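Local coordinates for glutathione S-transferase-like protein (Methylobacillus flagellatus, PDB 4GLT) that binds glutathione as a two-subunit member of the glutathione S-transferase family and probably has transferase activity, at residues A41-I46 and M212-F217; L74-G79 and V89-H94; R113-L118 and K167-E172; V130-R135 and S142-K147. One frame throughout, in Å; residues are numbered along the deposited sequence.

Contact 1 (A41-I46 and M212-F217); sequences AAEKRI and MKRASF
Glu43 reaches from the end of helix 32-44 to Ser216 and Arg214, and its two carboxylate oxygens divide the work. OE2 accepts a hydrogen bond from Ser216 OG at 2.4 Å, so short that the exact length is doubtful though the pairing is clear. OE1 forms a salt bridge with Arg214 NH1 at 3.1 Å. The carboxylate and guanidinium planes lie 59° apart and the two side chains cross at about a right angle, which rules out a flat, two-pronged pairing. A bend at chi2 (-70°) turns the Glu43 carboxylate to these partners. Beside the Ser216 bond, Ala42 CB packs on Ser216 CB at 3.7 Å, closing the tight part of the contact.

The other side is looser. Arg45, exposed, ends the helix in a Schellman motif, with Ile46 N bonded to Ala41 O at 2.9 Å; Arg45 NH1 stays 6.5 Å from Arg214 NH1, and the Glu43 carboxylate probably eases that like-charge pair. Arg214, at the N-cap position of helix 215-218, makes a cation-pi contact with Phe174. Such a polar bridge joins the first helix of the thioredoxin-like N-terminal domain to the closing segment of the helical C-terminal domain in a glutathione transferase fold.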
# COMPACT_ATOMS: atom_id res chain seq x y z
N ALA A 41 -14.42 1.18 10.71
CA ALA A 41 -14.86 2.09 11.77
C ALA A 41 -16.19 1.65 12.36
O ALA A 41 -16.38 1.67 13.58
CB ALA A 41 -14.97 3.52 11.24
N ALA A 42 -17.12 1.25 11.49
CA ALA A 42 -18.43 0.81 11.92
C ALA A 42 -18.34 -0.53 12.64
O ALA A 42 -18.96 -0.72 13.68
CB ALA A 42 -19.37 0.70 10.73
N GLU A 43 -17.56 -1.45 12.10
CA GLU A 43 -17.42 -2.75 12.72
C GLU A 43 -16.80 -2.64 14.10
O GLU A 43 -17.18 -3.35 15.00
CB GLU A 43 -16.62 -3.69 11.83
CG GLU A 43 -17.29 -3.95 10.50
CD GLU A 43 -18.54 -4.79 10.63
OE1 GLU A 43 -18.58 -5.66 11.52
OE2 GLU A 43 -19.47 -4.60 9.83
N LYS A 44 -15.84 -1.76 14.27
CA LYS A 44 -15.25 -1.58 15.58
C LYS A 44 -16.21 -0.84 16.50
O LYS A 44 -16.01 -0.80 17.70
CB LYS A 44 -13.90 -0.88 15.50
CG LYS A 44 -12.79 -1.74 14.95
CD LYS A 44 -12.85 -3.14 15.51
CE LYS A 44 -12.29 -3.24 16.90
NZ LYS A 44 -11.10 -4.10 16.97
N ARG A 45 -17.24 -0.24 15.92
CA ARG A 45 -18.14 0.58 16.71
C ARG A 45 -17.42 1.78 17.24
O ARG A 45 -17.54 2.10 18.41
CB ARG A 45 -18.67 -0.21 17.90
CG ARG A 45 -19.04 -1.64 17.61
CD ARG A 45 -20.47 -1.75 17.14
NE ARG A 45 -21.02 -3.07 17.45
CZ ARG A 45 -20.91 -4.13 16.65
NH1 ARG A 45 -20.28 -4.03 15.49
NH2 ARG A 45 -21.44 -5.28 17.02
N ILE A 46 -16.64 2.41 16.39
CA ILE A 46 -15.94 3.61 16.77
C ILE A 46 -16.63 4.82 16.17
O ILE A 46 -16.91 4.85 14.99
CB ILE A 46 -14.48 3.55 16.29
CG1 ILE A 46 -13.75 2.42 17.02
CG2 ILE A 46 -13.80 4.88 16.53
CD1 ILE A 46 -12.40 2.08 16.44
N MET A 212 -23.13 -7.59 1.56
CA MET A 212 -24.24 -6.67 1.31
C MET A 212 -25.28 -6.67 2.42
O MET A 212 -26.14 -5.79 2.47
CB MET A 212 -24.92 -7.03 -0.01
CG MET A 212 -24.24 -6.45 -1.23
SD MET A 212 -24.13 -4.66 -1.06
CE MET A 212 -24.11 -4.16 -2.78
N LYS A 213 -25.21 -7.66 3.30
CA LYS A 213 -26.18 -7.78 4.39
C LYS A 213 -25.74 -7.06 5.67
O LYS A 213 -26.46 -7.07 6.67
CB LYS A 213 -26.47 -9.26 4.69
CG LYS A 213 -27.24 -9.98 3.60
CD LYS A 213 -27.29 -11.48 3.87
CE LYS A 213 -27.88 -12.24 2.69
NZ LYS A 213 -29.28 -11.83 2.40
N ARG A 214 -24.61 -6.37 5.61
CA ARG A 214 -24.13 -5.62 6.75
C ARG A 214 -24.33 -4.13 6.55
O ARG A 214 -23.97 -3.58 5.52
CB ARG A 214 -22.65 -5.89 6.98
CG ARG A 214 -22.31 -7.33 7.23
CD ARG A 214 -20.92 -7.46 7.79
NE ARG A 214 -20.71 -8.79 8.34
CZ ARG A 214 -20.37 -9.04 9.59
NH1 ARG A 214 -20.19 -8.06 10.44
NH2 ARG A 214 -20.20 -10.29 9.99
N ALA A 215 -24.93 -3.48 7.53
CA ALA A 215 -25.13 -2.04 7.45
C ALA A 215 -23.79 -1.37 7.19
O ALA A 215 -23.67 -0.54 6.28
CB ALA A 215 -25.76 -1.53 8.73
N SER A 216 -22.79 -1.73 7.98
CA SER A 216 -21.45 -1.17 7.78
C SER A 216 -21.16 -1.14 6.30
O SER A 216 -20.90 -0.08 5.72
CB SER A 216 -20.40 -2.03 8.48
OG SER A 216 -20.54 -3.39 8.10
N PHE A 217 -21.22 -2.31 5.68
CA PHE A 217 -20.92 -2.42 4.26
C PHE A 217 -21.94 -1.68 3.39
O PHE A 217 -21.57 -0.76 2.66
CB PHE A 217 -20.80 -3.88 3.82
CG PHE A 217 -20.31 -4.03 2.42
CD1 PHE A 217 -19.06 -3.54 2.07
CD2 PHE A 217 -21.09 -4.64 1.46
CE1 PHE A 217 -18.59 -3.66 0.77
CE2 PHE A 217 -20.63 -4.76 0.16
CZ PHE A 217 -19.38 -4.27 -0.18

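Contact 2 (L74-G79 and V89-H94); sequences LILPDG and VEYLDH
Tyr91 projects from helix 85-93 toward the sheet and meets Leu74 and Leu76, each at its own angle. Leu76 and Tyr91 approach from opposite directions, so both Leu76 methyls converge on the phenol end: CD2 lies 3.2 Å from Tyr91 OH and CD1 lies 3.5 Å from the same oxygen. Leu74 instead crosses the tyrosine at about a right angle, and its CD2 touches the ring nearer the helix, along the CD2-CE2 side, 3.6 Å from Tyr91 CE2. That ring carbon is shared, since Leu76 CD2 also lies 3.5 Å from Tyr91 CE2. The trans first torsion of Tyr91 (chi1 175°) carries the ring out from the helix to the two leucines. Leu92, one residue on, adds a lighter touch, its CD2 standing 4.3 Å from Leu74 CD2.

No hydrogen bond spans the two segments. The polar features lie at the margins: a type I turn from Leu76 to Gly79 is closed by Gly79 N to Leu76 O, and Arg95 makes a cation-pi contact with Tyr91. His106 of the second subunit also packs on Tyr91, so this residue joins the interior to the dimer interface. Helix 85-93 laid by its apolar residues on the hairpin of strands 73-75 and 81-82 is the beta-beta-alpha half of the thioredoxin-like domain.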
# COMPACT_ATOMS: atom_id res chain seq x y z
N LEU A 74 -6.89 9.72 8.31
CA LEU A 74 -7.48 9.85 9.64
C LEU A 74 -6.72 10.92 10.42
O LEU A 74 -5.55 10.74 10.75
CB LEU A 74 -7.47 8.52 10.40
CG LEU A 74 -8.32 8.45 11.68
CD1 LEU A 74 -9.76 8.03 11.38
CD2 LEU A 74 -7.71 7.49 12.68
N ILE A 75 -7.40 12.03 10.69
CA ILE A 75 -6.86 13.09 11.54
C ILE A 75 -7.33 12.92 12.98
O ILE A 75 -8.52 13.08 13.26
CB ILE A 75 -7.32 14.47 11.06
CG1 ILE A 75 -6.98 14.65 9.58
CG2 ILE A 75 -6.72 15.57 11.92
CD1 ILE A 75 -7.75 15.75 8.89
N LEU A 76 -6.40 12.59 13.88
CA LEU A 76 -6.70 12.38 15.30
C LEU A 76 -6.75 13.70 16.07
O LEU A 76 -6.26 14.72 15.59
CB LEU A 76 -5.64 11.45 15.92
CG LEU A 76 -5.43 10.09 15.22
CD1 LEU A 76 -4.20 9.40 15.77
CD2 LEU A 76 -6.64 9.18 15.35
N PRO A 77 -7.36 13.69 17.27
CA PRO A 77 -7.52 14.90 18.09
C PRO A 77 -6.21 15.67 18.37
O PRO A 77 -6.26 16.86 18.70
CB PRO A 77 -8.11 14.37 19.40
CG PRO A 77 -8.79 13.10 19.03
CD PRO A 77 -8.02 12.52 17.87
N ASP A 78 -5.07 15.00 18.25
CA ASP A 78 -3.77 15.67 18.36
C ASP A 78 -3.54 16.57 17.15
O ASP A 78 -2.70 17.46 17.17
CB ASP A 78 -2.61 14.65 18.39
CG ASP A 78 -3.00 13.33 19.02
OD1 ASP A 78 -3.85 13.32 19.94
OD2 ASP A 78 -2.44 12.30 18.59
N GLY A 79 -4.30 16.31 16.09
CA GLY A 79 -4.07 16.99 14.83
C GLY A 79 -3.03 16.24 14.02
O GLY A 79 -2.53 16.75 13.02
N VAL A 89 -6.39 1.35 9.23
CA VAL A 89 -7.12 0.15 9.63
C VAL A 89 -6.43 -0.69 10.72
O VAL A 89 -7.10 -1.45 11.44
CB VAL A 89 -7.36 -0.74 8.39
CG1 VAL A 89 -7.36 -2.22 8.77
CG2 VAL A 89 -8.65 -0.35 7.70
N GLU A 90 -5.12 -0.60 10.85
CA GLU A 90 -4.47 -1.32 11.95
C GLU A 90 -4.67 -0.52 13.23
O GLU A 90 -5.00 -1.05 14.28
CB GLU A 90 -2.99 -1.59 11.68
CG GLU A 90 -2.37 -2.51 12.71
CD GLU A 90 -1.04 -3.10 12.27
OE1 GLU A 90 -0.30 -2.43 11.51
OE2 GLU A 90 -0.73 -4.24 12.69
N TYR A 91 -4.48 0.79 13.11
CA TYR A 91 -4.76 1.70 14.20
C TYR A 91 -6.16 1.51 14.82
O TYR A 91 -6.29 1.44 16.04
CB TYR A 91 -4.60 3.13 13.72
CG TYR A 91 -4.97 4.15 14.74
CD1 TYR A 91 -4.09 4.50 15.75
CD2 TYR A 91 -6.21 4.77 14.71
CE1 TYR A 91 -4.42 5.44 16.70
CE2 TYR A 91 -6.55 5.72 15.65
CZ TYR A 91 -5.65 6.05 16.65
OH TYR A 91 -5.99 6.98 17.60
N LEU A 92 -7.19 1.45 13.99
CA LEU A 92 -8.57 1.38 14.49
C LEU A 92 -8.93 0.03 15.10
O LEU A 92 -9.68 -0.03 16.08
CB LEU A 92 -9.56 1.74 13.38
CG LEU A 92 -9.55 3.17 12.84
CD1 LEU A 92 -10.26 3.24 11.50
CD2 LEU A 92 -10.18 4.13 13.83
N ASP A 93 -8.42 -1.06 14.54
CA ASP A 93 -8.75 -2.38 15.06
C ASP A 93 -8.25 -2.52 16.50
O ASP A 93 -8.71 -3.39 17.23
CB ASP A 93 -8.18 -3.50 14.19
CG ASP A 93 -8.54 -4.89 14.70
OD1 ASP A 93 -9.64 -5.07 15.27
OD2 ASP A 93 -7.72 -5.82 14.52
N HIS A 94 -7.34 -1.65 16.91
CA HIS A 94 -6.75 -1.73 18.24
C HIS A 94 -7.45 -0.78 19.22
O HIS A 94 -7.15 -0.77 20.40
CB HIS A 94 -5.26 -1.39 18.17
CG HIS A 94 -4.54 -1.54 19.47
ND1 HIS A 94 -4.41 -0.51 20.38
CD2 HIS A 94 -3.90 -2.61 20.01
CE1 HIS A 94 -3.73 -0.94 21.43
NE2 HIS A 94 -3.41 -2.21 21.23

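Contact 3 (R113-L118 and K167-E172); sequences RRWEAL and KWCVNE
Trp115 on helix 106-133 carries the contact with Cys169 and Val170, and its neighbours along the helix frame it. Arg113 pairs with Glu116, about one turn further along the same helix, by a salt bridge from NH2 to OE1. Arg114 lies over one face of the indole, with NH1 3.9 Å above the Trp115 ring plane and offset toward the rim.

Cys169 covers the opposite face of Trp115. Its CB makes a CH-pi contact 3.6 Å from the centroid of the five-membered ring, 16° off the normal, while SG stands 3.5 Å from the centroid of the six-membered ring, only 12° off the normal. One residue thus spans both rings, because chi1 of -66° swings SG over the benzo half while CB stays over the pyrrole half. Val170 CG2 comes obliquely to Trp115 CD1 at 3.5 Å. Putting a leucine in place of Trp115 would probably strip Cys169 of its aromatic surface and open a gap beside Val170 CG2.

Farther on, Glu116 OE2 pairs with Lys36. In the loop, Lys167 N bonds to Glu172 OE2 at 2.6 Å, and Cys169 N to Asp178 near the start of helix 176-191. The chemistry across the segments, a thiol and its methylene over the indole face with one valine methyl beside them, is consistent with this buried loop being held by dispersion and sulfur-aromatic contact.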
# COMPACT_ATOMS: atom_id res chain seq x y z
N ARG A 113 -3.51 -10.03 6.07
CA ARG A 113 -2.90 -8.92 5.34
C ARG A 113 -2.56 -9.29 3.89
O ARG A 113 -2.51 -8.42 3.02
CB ARG A 113 -1.69 -8.39 6.11
CG ARG A 113 -1.92 -8.35 7.61
CD ARG A 113 -2.02 -6.93 8.16
NE ARG A 113 -2.67 -5.97 7.26
CZ ARG A 113 -2.76 -4.67 7.52
NH1 ARG A 113 -2.27 -4.17 8.64
NH2 ARG A 113 -3.36 -3.85 6.67
N ARG A 114 -2.37 -10.58 3.62
CA ARG A 114 -2.10 -11.04 2.25
C ARG A 114 -3.35 -10.92 1.37
O ARG A 114 -3.31 -10.28 0.29
CB ARG A 114 -1.57 -12.47 2.26
CG ARG A 114 -0.81 -12.87 1.00
CD ARG A 114 -1.51 -14.00 0.28
NE ARG A 114 -2.55 -13.54 -0.63
CZ ARG A 114 -3.77 -14.04 -0.69
NH1 ARG A 114 -4.14 -15.01 0.13
NH2 ARG A 114 -4.64 -13.54 -1.55
N TRP A 115 -4.46 -11.49 1.85
CA TRP A 115 -5.76 -11.26 1.22
C TRP A 115 -5.95 -9.78 0.90
O TRP A 115 -6.24 -9.41 -0.25
CB TRP A 115 -6.90 -11.70 2.12
CG TRP A 115 -7.31 -13.13 1.99
CD1 TRP A 115 -6.92 -14.16 2.78
CD2 TRP A 115 -8.23 -13.68 1.03
NE1 TRP A 115 -7.52 -15.33 2.38
CE2 TRP A 115 -8.34 -15.07 1.31
CE3 TRP A 115 -8.98 -13.15 -0.02
CZ2 TRP A 115 -9.16 -15.92 0.57
CZ3 TRP A 115 -9.78 -13.99 -0.76
CH2 TRP A 115 -9.87 -15.36 -0.46
N GLU A 116 -5.80 -8.93 1.93
CA GLU A 116 -6.02 -7.48 1.80
C GLU A 116 -5.16 -6.82 0.72
O GLU A 116 -5.61 -5.88 0.04
CB GLU A 116 -5.77 -6.77 3.14
CG GLU A 116 -5.95 -5.26 3.09
CD GLU A 116 -5.24 -4.52 4.22
OE1 GLU A 116 -4.40 -5.15 4.89
OE2 GLU A 116 -5.51 -3.31 4.42
N ALA A 117 -3.91 -7.26 0.61
CA ALA A 117 -2.99 -6.76 -0.42
C ALA A 117 -3.45 -7.21 -1.80
O ALA A 117 -3.36 -6.45 -2.76
CB ALA A 117 -1.56 -7.24 -0.14
N LEU A 118 -3.98 -8.42 -1.88
CA LEU A 118 -4.49 -8.92 -3.15
C LEU A 118 -5.66 -8.05 -3.59
O LEU A 118 -5.72 -7.59 -4.72
CB LEU A 118 -4.93 -10.38 -3.04
CG LEU A 118 -5.44 -10.98 -4.36
CD1 LEU A 118 -4.46 -10.66 -5.48
CD2 LEU A 118 -5.65 -12.48 -4.21
N LYS A 167 -16.53 -20.09 4.43
CA LYS A 167 -17.50 -19.05 4.72
C LYS A 167 -16.92 -17.64 4.54
O LYS A 167 -17.53 -16.80 3.90
CB LYS A 167 -18.06 -19.22 6.13
CG LYS A 167 -18.64 -20.60 6.44
CD LYS A 167 -19.64 -21.05 5.38
CE LYS A 167 -20.57 -22.12 5.91
NZ LYS A 167 -19.87 -23.41 6.19
N TRP A 168 -15.72 -17.44 5.05
CA TRP A 168 -15.03 -16.15 5.07
C TRP A 168 -13.60 -16.39 4.64
O TRP A 168 -13.19 -17.54 4.53
CB TRP A 168 -15.03 -15.50 6.46
CG TRP A 168 -16.36 -15.04 6.97
CD1 TRP A 168 -17.01 -15.53 8.06
CD2 TRP A 168 -17.17 -13.99 6.45
NE1 TRP A 168 -18.19 -14.85 8.24
CE2 TRP A 168 -18.31 -13.91 7.26
CE3 TRP A 168 -17.05 -13.12 5.37
CZ2 TRP A 168 -19.32 -12.99 7.04
CZ3 TRP A 168 -18.06 -12.21 5.15
CH2 TRP A 168 -19.18 -12.15 5.97
N CYS A 169 -12.85 -15.33 4.35
CA CYS A 169 -11.51 -15.49 3.80
C CYS A 169 -10.52 -16.23 4.69
O CYS A 169 -9.82 -17.12 4.23
CB CYS A 169 -10.91 -14.13 3.48
SG CYS A 169 -11.72 -13.22 2.17
N VAL A 170 -10.47 -15.91 5.98
CA VAL A 170 -9.49 -16.53 6.85
C VAL A 170 -10.13 -17.15 8.08
O VAL A 170 -11.03 -16.58 8.69
CB VAL A 170 -8.42 -15.52 7.31
CG1 VAL A 170 -7.46 -16.18 8.30
CG2 VAL A 170 -7.68 -14.92 6.13
N ASN A 171 -9.65 -18.33 8.44
CA ASN A 171 -9.95 -18.93 9.73
C ASN A 171 -11.42 -19.08 10.07
O ASN A 171 -11.77 -19.54 11.16
CB ASN A 171 -9.19 -18.21 10.84
CG ASN A 171 -7.85 -18.86 11.11
OD1 ASN A 171 -6.90 -18.21 11.57
ND2 ASN A 171 -7.76 -20.16 10.82
N GLU A 172 -12.24 -18.74 9.09
CA GLU A 172 -13.68 -18.74 9.19
C GLU A 172 -14.27 -17.63 10.05
O GLU A 172 -15.32 -17.81 10.64
CB GLU A 172 -14.18 -20.09 9.67
CG GLU A 172 -15.27 -20.66 8.78
CD GLU A 172 -14.71 -21.24 7.51
OE1 GLU A 172 -13.60 -21.79 7.56
OE2 GLU A 172 -15.37 -21.15 6.46

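Contact 4 (V130-R135 and S142-K147); sequences VMEGRR and SAVIEK. With GSH (glutathione), chain F.
Glu132 and Ile145 bring the backbones closest, CA to CA 6.6 Å, where the end of helix 106-133 and the start of helix 142-162 run in roughly opposite senses. They form the tip of an antiparallel helical hairpin, the first two helices of the all-helical C-terminal domain of a glutathione transferase.

The aliphatic part of Glu132 does the packing. Its CG lies 3.3 Å from Ile145 CG1, a tight fit, and CD1 of the isoleucine is 3.8 Å from that same Glu132 CG. Val144 comes at about a right angle, its CG1 3.9 Å from Glu132 CD. With chi1 trans (176°) the Glu132 chain leaves its helix toward the partner, and the bend at chi2 (64°) turns the carboxylate past Val144 to the turn between the helices. There OE2 accepts a hydrogen bond from Asp141 N and forms a salt bridge with Arg135 of the second subunit, a pairing that Arg135 of this chain returns to Glu132 of that subunit. With an alanine in place of Glu132, Asp141 N and that Arg135 would probably be left without their carboxylate partner, and Ile145 CG1 would face a gap.

On a different side of helix 142-162, Lys147 stretches out, extended beyond CG, to a bound glutathione. That ligand is also held by Lys151 and, from the second subunit, by Lys70, Ile71 and Ser85. Lys147 NZ meets glutathione O32, an oxygen of the glycine carboxylate, in a weak hydrogen bond of 3.2 Å.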
# COMPACT_ATOMS: atom_id res chain seq x y z
N VAL A 130 -9.27 2.61 -15.07
CA VAL A 130 -10.26 3.69 -15.08
C VAL A 130 -9.64 5.05 -15.40
O VAL A 130 -10.10 5.76 -16.29
CB VAL A 130 -11.00 3.81 -13.74
CG1 VAL A 130 -11.83 5.09 -13.72
CG2 VAL A 130 -11.87 2.58 -13.51
N MET A 131 -8.60 5.42 -14.66
CA MET A 131 -7.94 6.70 -14.92
C MET A 131 -7.32 6.73 -16.31
O MET A 131 -7.28 7.78 -16.97
CB MET A 131 -6.90 7.01 -13.84
CG MET A 131 -7.48 7.11 -12.43
SD MET A 131 -8.88 8.25 -12.30
CE MET A 131 -9.68 7.59 -10.83
N GLU A 132 -6.84 5.58 -16.77
CA GLU A 132 -6.21 5.52 -18.09
C GLU A 132 -7.20 5.98 -19.14
O GLU A 132 -6.85 6.66 -20.10
CB GLU A 132 -5.71 4.10 -18.41
CG GLU A 132 -5.13 3.93 -19.81
CD GLU A 132 -3.87 4.76 -20.06
OE1 GLU A 132 -3.38 5.42 -19.12
OE2 GLU A 132 -3.37 4.74 -21.19
N GLY A 133 -8.46 5.61 -18.94
CA GLY A 133 -9.52 5.95 -19.88
C GLY A 133 -9.89 7.42 -19.81
O GLY A 133 -10.55 7.94 -20.71
N ARG A 134 -9.45 8.09 -18.75
CA ARG A 134 -9.80 9.48 -18.54
C ARG A 134 -8.75 10.43 -19.08
O ARG A 134 -8.89 11.65 -18.97
CB ARG A 134 -9.99 9.78 -17.06
CG ARG A 134 -11.25 9.21 -16.44
CD ARG A 134 -11.67 10.09 -15.29
NE ARG A 134 -12.83 9.59 -14.58
CZ ARG A 134 -12.86 9.38 -13.26
NH1 ARG A 134 -11.78 9.65 -12.53
NH2 ARG A 134 -13.97 8.93 -12.69
N ARG A 135 -7.68 9.88 -19.65
CA ARG A 135 -6.61 10.71 -20.19
C ARG A 135 -7.12 11.48 -21.40
O ARG A 135 -8.11 11.08 -22.02
CB ARG A 135 -5.40 9.84 -20.50
CG ARG A 135 -4.87 9.10 -19.27
CD ARG A 135 -3.70 8.18 -19.59
NE ARG A 135 -2.74 8.85 -20.46
CZ ARG A 135 -1.66 9.51 -20.03
NH1 ARG A 135 -1.39 9.59 -18.73
NH2 ARG A 135 -0.86 10.09 -20.90
N SER A 142 -4.44 1.76 -25.00
CA SER A 142 -5.23 0.54 -24.83
C SER A 142 -4.47 -0.63 -24.18
O SER A 142 -5.09 -1.52 -23.58
CB SER A 142 -5.80 0.12 -26.19
OG SER A 142 -6.34 -1.19 -26.14
N ALA A 143 -3.15 -0.63 -24.31
CA ALA A 143 -2.31 -1.72 -23.80
C ALA A 143 -2.27 -1.70 -22.28
O ALA A 143 -2.33 -2.74 -21.61
CB ALA A 143 -0.91 -1.62 -24.36
N VAL A 144 -2.15 -0.49 -21.75
CA VAL A 144 -2.11 -0.24 -20.32
C VAL A 144 -3.40 -0.73 -19.68
O VAL A 144 -3.39 -1.42 -18.66
CB VAL A 144 -1.95 1.26 -20.06
CG1 VAL A 144 -2.21 1.59 -18.60
CG2 VAL A 144 -0.57 1.73 -20.49
N ILE A 145 -4.52 -0.39 -20.30
CA ILE A 145 -5.82 -0.84 -19.84
C ILE A 145 -5.88 -2.37 -19.84
O ILE A 145 -6.31 -3.00 -18.87
CB ILE A 145 -6.93 -0.27 -20.73
CG1 ILE A 145 -6.91 1.26 -20.66
CG2 ILE A 145 -8.29 -0.82 -20.31
CD1 ILE A 145 -7.88 1.93 -21.61
N GLU A 146 -5.43 -2.97 -20.94
CA GLU A 146 -5.45 -4.42 -21.09
C GLU A 146 -4.66 -5.09 -19.97
O GLU A 146 -5.16 -6.00 -19.29
CB GLU A 146 -4.86 -4.79 -22.45
CG GLU A 146 -5.47 -6.03 -23.09
CD GLU A 146 -5.61 -7.18 -22.11
OE1 GLU A 146 -6.21 -6.98 -21.03
OE2 GLU A 146 -5.13 -8.29 -22.43
N LYS A 147 -3.44 -4.65 -19.78
CA LYS A 147 -2.58 -5.22 -18.76
C LYS A 147 -3.19 -5.14 -17.37
O LYS A 147 -3.17 -6.10 -16.62
CB LYS A 147 -1.26 -4.47 -18.78
CG LYS A 147 -0.14 -5.13 -18.05
CD LYS A 147 1.01 -4.18 -17.95
CE LYS A 147 2.11 -4.69 -17.07
NZ LYS A 147 2.97 -3.54 -16.66
N1 GSH F . 3.22 -2.15 -4.08
CA1 GSH F . 3.92 -3.45 -4.21
C1 GSH F . 4.97 -3.62 -3.14
O11 GSH F . 5.55 -4.72 -3.11
O12 GSH F . 5.20 -2.69 -2.33
CB1 GSH F . 4.47 -3.71 -5.62
CG1 GSH F . 5.44 -2.66 -6.16
CD1 GSH F . 5.59 -2.76 -7.67
OE1 GSH F . 4.68 -2.39 -8.40
N2 GSH F . 6.73 -3.25 -8.17
CA2 GSH F . 7.03 -3.18 -9.60
C2 GSH F . 6.37 -4.27 -10.40
O2 GSH F . 6.57 -5.45 -10.13
CB2 GSH F . 8.54 -3.19 -9.82
SG2 GSH F . 9.31 -1.68 -9.17
N3 GSH F . 5.57 -3.89 -11.41
CA3 GSH F . 5.07 -4.85 -12.38
C3 GSH F . 3.69 -4.55 -12.93
O31 GSH F . 2.97 -3.69 -12.38
O32 GSH F . 3.31 -5.18 -13.95

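Contacts 2 and 3 are buried and rely on an aromatic ring met by apolar or sulfur groups, whereas contacts 1 and 4 are partly buried and each turns on a glutamate. Contact 1 alone joins the N-terminal and C-terminal domains; contact 2 belongs to the former, contacts 3 and 4 to the latter. Contacts 1 and 2 are linked by a salt bridge, Lys44 NZ to Asp93 OD1 at 2.4 Å, and contact 1 also brushes contact 3 where Arg214 packs on Trp168. Contacts 3 and 4 share helix 106-133, about 28 Å apart between centres. Contacts 2, 3 and 4 meet the second subunit; contact 1 does not.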